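PDB 6HYY: phosphoserine phosphatase from Homo sapiens, which catalyses the hydrolysis of L-phosphoserine to serine and phosphate as a magnesium-dependent member of the haloacid dehalogenase-like hydrolases. Local coordinates for residues Cys14-Val17 with Asp18-Ile22; Ile173-Gly176 with Ala177-Glu181; Tyr208-Asp211 with Phe212-Leu216. All blocks are in the same frame, centred on the assembly; numbering follows the deposited sequence.

All three contacts are local turns at strand ends. Nearest the N terminus, contact 1 closes where strand 12-16 passes into helix 17-21. Contact 2 closes much later, where strand 170-174 passes into helix 177-180, and contact 3 closes last, in the turn after strand 207-209. They follow one another in series; none nests in or crosses another. Strands 12-16 and 170-174 are neighbours in the sheet, so contacts 1 and 2 meet directly: Asp16 and Asp175 bind the same magnesium ion, with three shared waters. Strand 207-209 is one edge of the sheet, and from the turn after it Phe212 of contact 3 packs against Phe15 of contact 1 and Ile173 of contact 2.

Contact 1: residues Cys14-Val17 with Asp18-Ile22; sequences CFDV and DSTVI. With MG (magnesium ion), chain D; SER (serine), chain E.
Asp16 and Thr20 meet where strand 12-16 gives way to helix 17-21, and the Asp16 side chain carries the contact. Asp16 CB lies beside Thr20 OG1 at 3.9 Å. With CG turned opposite the backbone N (chi1 170°), the carboxylate swings toward the magnesium ion and its oxygens divide the work. Asp16 OD1 accepts a bond from OG of the bound serine at 2.5 Å and forms a salt bridge with Lys154. Asp16 OD2 binds the magnesium ion at 2.2 Å and also receives the Thr20 OG1 hydroxyl, which comes in on its anti side, 18° out of the carboxylate plane. Thr20 is thus a second-shell residue that helps fix the rotation of a metal ligand. The run Asp-Val-Asp-Ser-Thr is motif I (DxDxT) of the haloacid dehalogenase-like hydrolases. Its second aspartate gives the metal a backbone oxygen, Asp18 O to the magnesium ion being 2.3 Å; Asp175 and three waters complete the site. Asp18 OD2 meets N of the bound serine at 2.5 Å, and OD1 is held by Gly26 N. Replacing Asp18 with alanine would probably leave the serine amino group without this carboxylate mate and Gly26 N without its acceptor. Val17 O is gripped from opposite faces of its carbonyl plane by Thr20 N and Ile22 N, the latter bond almost straight at 178°. Apolar groups flank the turn: Phe15 CB touches Val21 CG2 at 3.5 Å, and Val17 CG1 meets Ile22 CD1 at 3.8 Å.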
loop_
_atom_site.group_PDB
_atom_site.type_symbol
_atom_site.label_atom_id
_atom_site.label_comp_id
_atom_site.label_asym_id
_atom_site.label_seq_id
_atom_site.Cartn_x
_atom_site.Cartn_y
_atom_site.Cartn_z
ATOM N N CYS A 14 -4.334 -1.615 8.682
ATOM C CA CYS A 14 -4.093 -1.764 7.253
ATOM C C CYS A 14 -3.112 -0.689 6.826
ATOM O O CYS A 14 -3.327 0.489 7.115
ATOM C CB CYS A 14 -5.366 -1.627 6.424
ATOM S SG CYS A 14 -6.644 -2.818 6.873
ATOM N N PHE A 15 -2.036 -1.099 6.166
ATOM C CA PHE A 15 -1.034 -0.177 5.660
ATOM C C PHE A 15 -1.144 -0.070 4.151
ATOM O O PHE A 15 -1.172 -1.090 3.453
ATOM C CB PHE A 15 0.375 -0.661 5.978
ATOM C CG PHE A 15 0.777 -0.564 7.414
ATOM C CD1 PHE A 15 1.360 0.592 7.925
ATOM C CD2 PHE A 15 0.605 -1.653 8.259
ATOM C CE1 PHE A 15 1.749 0.673 9.246
ATOM C CE2 PHE A 15 1.016 -1.591 9.593
ATOM C CZ PHE A 15 1.566 -0.418 10.097
ATOM N N ASP A 16 -1.169 1.164 3.657
ATOM C CA ASP A 16 -0.808 1.453 2.280
ATOM C C ASP A 16 0.634 1.012 2.029
ATOM O O ASP A 16 1.484 1.123 2.914
ATOM C CB ASP A 16 -0.977 2.964 2.066
ATOM C CG ASP A 16 -0.418 3.457 0.742
ATOM O OD1 ASP A 16 -0.804 2.922 -0.301
ATOM O OD2 ASP A 16 0.377 4.405 0.776
ATOM N N VAL A 17 0.917 0.520 0.819
ATOM C CA VAL A 17 2.288 0.104 0.508
ATOM C C VAL A 17 3.133 1.240 -0.082
ATOM O O VAL A 17 4.119 1.673 0.543
ATOM C CB VAL A 17 2.280 -1.128 -0.412
ATOM C CG1 VAL A 17 3.711 -1.511 -0.787
ATOM C CG2 VAL A 17 1.565 -2.293 0.273
ATOM N N ASP A 18 2.773 1.742 -1.274
ATOM C CA ASP A 18 3.654 2.694 -1.965
ATOM C C ASP A 18 3.794 3.994 -1.176
ATOM O O ASP A 18 2.803 4.657 -0.853
ATOM C CB ASP A 18 3.163 3.054 -3.379
ATOM C CG ASP A 18 3.172 1.881 -4.365
ATOM O OD1 ASP A 18 3.893 0.885 -4.165
ATOM O OD2 ASP A 18 2.435 1.968 -5.378
ATOM N N SER A 19 5.042 4.379 -0.910
ATOM C CA SER A 19 5.447 5.562 -0.160
ATOM C C SER A 19 5.060 5.506 1.310
ATOM O O SER A 19 5.297 6.470 2.037
ATOM C CB SER A 19 4.915 6.854 -0.789
ATOM O OG SER A 19 5.378 6.941 -2.125
ATOM N N THR A 20 4.523 4.378 1.788
ATOM C CA THR A 20 4.253 4.202 3.211
ATOM C C THR A 20 5.092 3.054 3.760
ATOM O O THR A 20 6.082 3.310 4.441
ATOM C CB THR A 20 2.760 3.988 3.456
ATOM O OG1 THR A 20 2.076 5.184 3.055
ATOM C CG2 THR A 20 2.493 3.769 4.914
ATOM N N VAL A 21 4.761 1.808 3.440
ATOM C CA VAL A 21 5.573 0.673 3.891
ATOM C C VAL A 21 6.896 0.619 3.136
ATOM O O VAL A 21 7.929 0.222 3.696
ATOM C CB VAL A 21 4.777 -0.632 3.714
ATOM C CG1 VAL A 21 5.672 -1.858 3.947
ATOM C CG2 VAL A 21 3.625 -0.657 4.688
ATOM N N ILE A 22 6.884 0.982 1.858
ATOM C CA ILE A 22 8.118 1.084 1.079
ATOM C C ILE A 22 8.348 2.539 0.685
ATOM O O ILE A 22 7.441 3.360 0.677
ATOM C CB ILE A 22 8.112 0.175 -0.165
ATOM C CG1 ILE A 22 6.985 0.587 -1.128
ATOM C CG2 ILE A 22 8.033 -1.309 0.250
ATOM C CD1 ILE A 22 6.923 -0.245 -2.415
HETATM MG MG MG D . 0.702 5.548 -1.062
HETATM N N SER E . -0.081 2.307 -5.533
HETATM C CA SER E . -0.736 1.869 -4.306
HETATM C C SER E . -2.075 2.576 -4.149
HETATM O O SER E . -2.324 3.143 -3.090
HETATM C CB SER E . 0.121 2.159 -3.094
HETATM O OG SER E . -0.048 1.233 -2.046
HETATM O OXT SER E . -2.916 2.635 -5.052
HETATM O O HOH W 1 0.082 4.965 -2.912
HETATM O O HOH W 2 -1.391 6.300 -1.226
HETATM O O HOH W 3 1.646 7.114 -2.363
#

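Contact 2: residues Ile173-Gly176 with Ala177-Glu181; sequences IGDG and ATDME. With MG (magnesium ion), chain D; PO4 (phosphate ion), chain C.
Gly174 CA lies against the Asp179 carboxylate, 3.7 Å from Asp179 CG, close enough that a side chain on Gly174 would collide with it. Asp175 follows, with CG between its backbone N and carbonyl carbon (chi1 67°). This brings Asp175 OD1 to the magnesium ion at 2.3 Å, while OD2 accepts a bond from a metal-bound water and forms a salt bridge with Arg198. Gly176 N then donates to the anti lone pair of Asp179 OD2 at 2.9 Å, and that oxygen also lies within hydrogen-bonding distance of another metal-bound water; Asp179 OD1 pairs with Lys154. Gly176 O begins the helix, accepting Met180 N at 3.1 Å in the carbonyl plane. A side chain on Gly176 would clash with the phosphate, whose O2 accepts hydrogen bonds from Thr178 OG1 at 2.7 Å and Thr178 N at 2.9 Å. Gly-Asp-Gly-Ala-Thr-Asp has the pattern of motif IV of the haloacid dehalogenase-like hydrolases. The turn belongs to a beta-alpha-beta unit: strand 170-174 lies between strands 12-16 and 188-192, and helix 177-180 packs Asp179 and Met180 on Phe189 of the latter.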
loop_
_atom_site.group_PDB
_atom_site.type_symbol
_atom_site.label_atom_id
_atom_site.label_comp_id
_atom_site.label_asym_id
_atom_site.label_seq_id
_atom_site.Cartn_x
_atom_site.Cartn_y
_atom_site.Cartn_z
ATOM N N ILE A 173 -3.482 3.304 7.627
ATOM C CA ILE A 173 -2.263 4.119 7.691
ATOM C C ILE A 173 -1.724 4.297 6.289
ATOM O O ILE A 173 -1.463 3.310 5.598
ATOM C CB ILE A 173 -1.200 3.478 8.596
ATOM C CG1 ILE A 173 -1.757 3.313 10.018
ATOM C CG2 ILE A 173 0.098 4.336 8.569
ATOM C CD1 ILE A 173 -0.752 2.818 11.064
ATOM N N GLY A 174 -1.551 5.552 5.872
ATOM C CA GLY A 174 -1.036 5.787 4.530
ATOM C C GLY A 174 -0.713 7.248 4.308
ATOM O O GLY A 174 -1.001 8.111 5.145
ATOM N N ASP A 175 -0.076 7.504 3.169
ATOM C CA ASP A 175 0.447 8.831 2.876
ATOM C C ASP A 175 -0.482 9.701 2.050
ATOM O O ASP A 175 -0.293 10.923 2.033
ATOM C CB ASP A 175 1.784 8.716 2.130
ATOM C CG ASP A 175 1.624 8.125 0.743
ATOM O OD1 ASP A 175 1.125 6.994 0.640
ATOM O OD2 ASP A 175 1.994 8.787 -0.261
ATOM N N GLY A 176 -1.483 9.125 1.380
ATOM C CA GLY A 176 -2.184 9.809 0.316
ATOM C C GLY A 176 -3.659 10.040 0.607
ATOM O O GLY A 176 -4.228 9.502 1.559
ATOM N N ALA A 177 -4.276 10.852 -0.253
ATOM C CA ALA A 177 -5.693 11.150 -0.071
ATOM C C ALA A 177 -6.562 9.902 -0.206
ATOM O O ALA A 177 -7.574 9.779 0.502
ATOM C CB ALA A 177 -6.125 12.231 -1.066
ATOM N N THR A 178 -6.182 8.955 -1.075
ATOM C CA THR A 178 -6.967 7.726 -1.188
ATOM C C THR A 178 -6.932 6.916 0.101
ATOM O O THR A 178 -7.888 6.197 0.400
ATOM C CB THR A 178 -6.499 6.871 -2.365
ATOM O OG1 THR A 178 -5.167 6.380 -2.132
ATOM C CG2 THR A 178 -6.548 7.677 -3.654
ATOM N N ASP A 179 -5.859 7.028 0.884
ATOM C CA ASP A 179 -5.824 6.387 2.196
ATOM C C ASP A 179 -6.736 7.106 3.183
ATOM O O ASP A 179 -7.506 6.471 3.922
ATOM C CB ASP A 179 -4.375 6.361 2.699
ATOM C CG ASP A 179 -3.454 5.748 1.697
ATOM O OD1 ASP A 179 -3.670 4.576 1.361
ATOM O OD2 ASP A 179 -2.520 6.433 1.216
ATOM N N MET A 180 -6.659 8.438 3.212
ATOM C CA MET A 180 -7.532 9.218 4.078
ATOM C C MET A 180 -8.996 8.939 3.771
ATOM O O MET A 180 -9.824 8.861 4.685
ATOM C CB MET A 180 -7.224 10.708 3.918
ATOM C CG MET A 180 -7.787 11.575 5.015
ATOM S SD MET A 180 -7.038 13.226 4.894
ATOM C CE MET A 180 -7.395 13.605 3.190
ATOM N N GLU A 181 -9.330 8.763 2.495
ATOM C CA GLU A 181 -10.709 8.527 2.080
ATOM C C GLU A 181 -11.183 7.103 2.344
ATOM O O GLU A 181 -12.353 6.806 2.094
ATOM C CB GLU A 181 -10.863 8.878 0.598
ATOM C CG GLU A 181 -10.739 10.378 0.344
ATOM C CD GLU A 181 -10.663 10.742 -1.128
ATOM O OE1 GLU A 181 -10.788 9.837 -1.982
ATOM O OE2 GLU A 181 -10.449 11.942 -1.423
HETATM MG MG MG D . 0.702 5.548 -1.062
HETATM P P PO4 C . -2.869 8.712 -3.621
HETATM O O1 PO4 C . -1.876 7.587 -3.759
HETATM O O2 PO4 C . -3.618 8.578 -2.326
HETATM O O3 PO4 C . -2.138 10.034 -3.669
HETATM O O4 PO4 C . -3.832 8.687 -4.786
HETATM O O HOH W 3 1.646 7.114 -2.363
HETATM O O HOH W 2 -1.391 6.300 -1.226
HETATM O O HOH W 1 0.082 4.965 -2.912
#

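Contact 3: residues Tyr208-Asp211 with Phe212-Leu216; sequences YITD and FVELL
An Asx turn at Asp211 follows the edge strand 207-209 and starts one helix-shaped turn over residues 212-215, with Glu214 reaching back to the amides of Thr210 and Asp211. Asp211 OD1 accepts Val213 N at 3.0 Å along a nearly straight bond (174°), met on its anti side and 27° out of the carboxylate plane. With Asp211 CG set opposite its backbone N, the carboxylate also comes against the Val213 side chain, OD1 lying 3.2 Å from Val213 CG2. The backbone adds a second tie, Glu214 N to Asp211 O. From there the extended Glu214 chain runs back alongside Ile209, the two side chains pointing in opposite directions as they pass. Glu214 OE2 accepts Thr210 N at 3.0 Å from the syn side and Asp211 N weakly at 3.2 Å. A water donates to the same oxygen and lies 2.5 Å from Thr210 OG1, so one carboxylate oxygen gathers two consecutive amides and a solvent bridge. Glu214 OE1 instead rests on the methyl Ile209 CG2. The other branch of Ile209 makes the apolar contacts: Ile209 CD1 meets Leu215 CD1 at 3.7 Å, the side chains crossing at about a right angle, and touches Phe212 CD1 more loosely at 4.1 Å. The turn thus has a polar clasp formed by Asp211 and Glu214 and an apolar cluster of Ile209, Phe212 and Leu215. Backbone bonds join Ile209 to Gly191 and Gly193, tying the strand to the neighbouring 188-192 region. The Phe212 ring stacks with Phe192 and packs on Leu90 of helix 87-96, while Ile209 and Leu215 lie against Leu3 of helix 2-8.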
loop_
_atom_site.group_PDB
_atom_site.type_symbol
_atom_site.label_atom_id
_atom_site.label_comp_id
_atom_site.label_asym_id
_atom_site.label_seq_id
_atom_site.Cartn_x
_atom_site.Cartn_y
_atom_site.Cartn_z
ATOM N N TYR A 208 -1.388 12.378 12.306
ATOM C CA TYR A 208 -0.375 12.429 11.258
ATOM C C TYR A 208 0.995 12.241 11.889
ATOM O O TYR A 208 1.295 12.877 12.905
ATOM C CB TYR A 208 -0.419 13.760 10.500
ATOM C CG TYR A 208 0.323 13.736 9.178
ATOM C CD1 TYR A 208 -0.293 13.268 8.014
ATOM C CD2 TYR A 208 1.633 14.181 9.092
ATOM C CE1 TYR A 208 0.375 13.251 6.806
ATOM C CE2 TYR A 208 2.318 14.157 7.891
ATOM C CZ TYR A 208 1.693 13.697 6.748
ATOM O OH TYR A 208 2.363 13.679 5.542
ATOM N N ILE A 209 1.814 11.368 11.295
ATOM C CA ILE A 209 3.172 11.121 11.767
ATOM C C ILE A 209 4.143 11.175 10.592
ATOM O O ILE A 209 3.775 10.959 9.440
ATOM C CB ILE A 209 3.298 9.765 12.489
ATOM C CG1 ILE A 209 3.030 8.621 11.508
ATOM C CG2 ILE A 209 2.335 9.696 13.676
ATOM C CD1 ILE A 209 3.272 7.238 12.103
ATOM N N THR A 210 5.411 11.471 10.898
ATOM C CA THR A 210 6.460 11.453 9.886
ATOM C C THR A 210 7.531 10.413 10.162
ATOM O O THR A 210 8.506 10.327 9.407
ATOM C CB THR A 210 7.132 12.831 9.752
ATOM O OG1 THR A 210 7.489 13.322 11.049
ATOM C CG2 THR A 210 6.197 13.822 9.071
ATOM N N ASP A 211 7.392 9.628 11.221
ATOM C CA ASP A 211 8.359 8.580 11.507
ATOM C C ASP A 211 7.628 7.487 12.269
ATOM O O ASP A 211 6.914 7.773 13.235
ATOM C CB ASP A 211 9.544 9.128 12.309
ATOM C CG ASP A 211 10.746 8.197 12.299
ATOM O OD1 ASP A 211 10.562 6.975 12.500
ATOM O OD2 ASP A 211 11.875 8.689 12.086
ATOM N N PHE A 212 7.783 6.240 11.821
ATOM C CA PHE A 212 7.076 5.149 12.472
ATOM C C PHE A 212 7.476 4.995 13.941
ATOM O O PHE A 212 6.721 4.391 14.709
ATOM C CB PHE A 212 7.296 3.852 11.686
ATOM C CG PHE A 212 6.449 3.752 10.429
ATOM C CD1 PHE A 212 5.066 3.941 10.480
ATOM C CD2 PHE A 212 7.036 3.486 9.204
ATOM C CE1 PHE A 212 4.300 3.852 9.319
ATOM C CE2 PHE A 212 6.277 3.387 8.043
ATOM C CZ PHE A 212 4.907 3.573 8.095
ATOM N N VAL A 213 8.607 5.578 14.357
ATOM C CA VAL A 213 8.989 5.565 15.772
ATOM C C VAL A 213 7.895 6.167 16.648
ATOM O O VAL A 213 7.730 5.766 17.805
ATOM C CB VAL A 213 10.324 6.309 16.008
ATOM C CG1 VAL A 213 11.490 5.583 15.356
ATOM C CG2 VAL A 213 10.235 7.761 15.569
ATOM N N GLU A 214 7.146 7.146 16.130
ATOM C CA GLU A 214 6.165 7.828 16.970
ATOM C C GLU A 214 5.111 6.870 17.500
ATOM O O GLU A 214 4.604 7.059 18.611
ATOM C CB GLU A 214 5.508 8.970 16.199
ATOM C CG GLU A 214 6.496 9.998 15.698
ATOM C CD GLU A 214 5.840 11.027 14.812
ATOM O OE1 GLU A 214 4.792 11.564 15.223
ATOM O OE2 GLU A 214 6.357 11.286 13.704
ATOM N N LEU A 215 4.762 5.844 16.727
ATOM C CA LEU A 215 3.893 4.798 17.251
ATOM C C LEU A 215 4.652 3.820 18.132
ATOM O O LEU A 215 4.036 3.154 18.973
ATOM C CB LEU A 215 3.216 4.062 16.094
ATOM C CG LEU A 215 2.477 5.015 15.162
ATOM C CD1 LEU A 215 1.964 4.293 13.929
ATOM C CD2 LEU A 215 1.334 5.681 15.917
ATOM N N LEU A 216 5.972 3.724 17.943
ATOM C CA LEU A 216 6.899 3.014 18.818
ATOM C C LEU A 216 7.303 3.841 20.030
ATOM O O LEU A 216 8.341 3.565 20.636
ATOM C CB LEU A 216 8.155 2.600 18.044
ATOM C CG LEU A 216 8.017 1.735 16.787
ATOM C CD1 LEU A 216 9.285 1.796 15.945
ATOM C CD2 LEU A 216 7.695 0.307 17.168
HETATM O O HOH W 4 6.239 14.328 12.944
#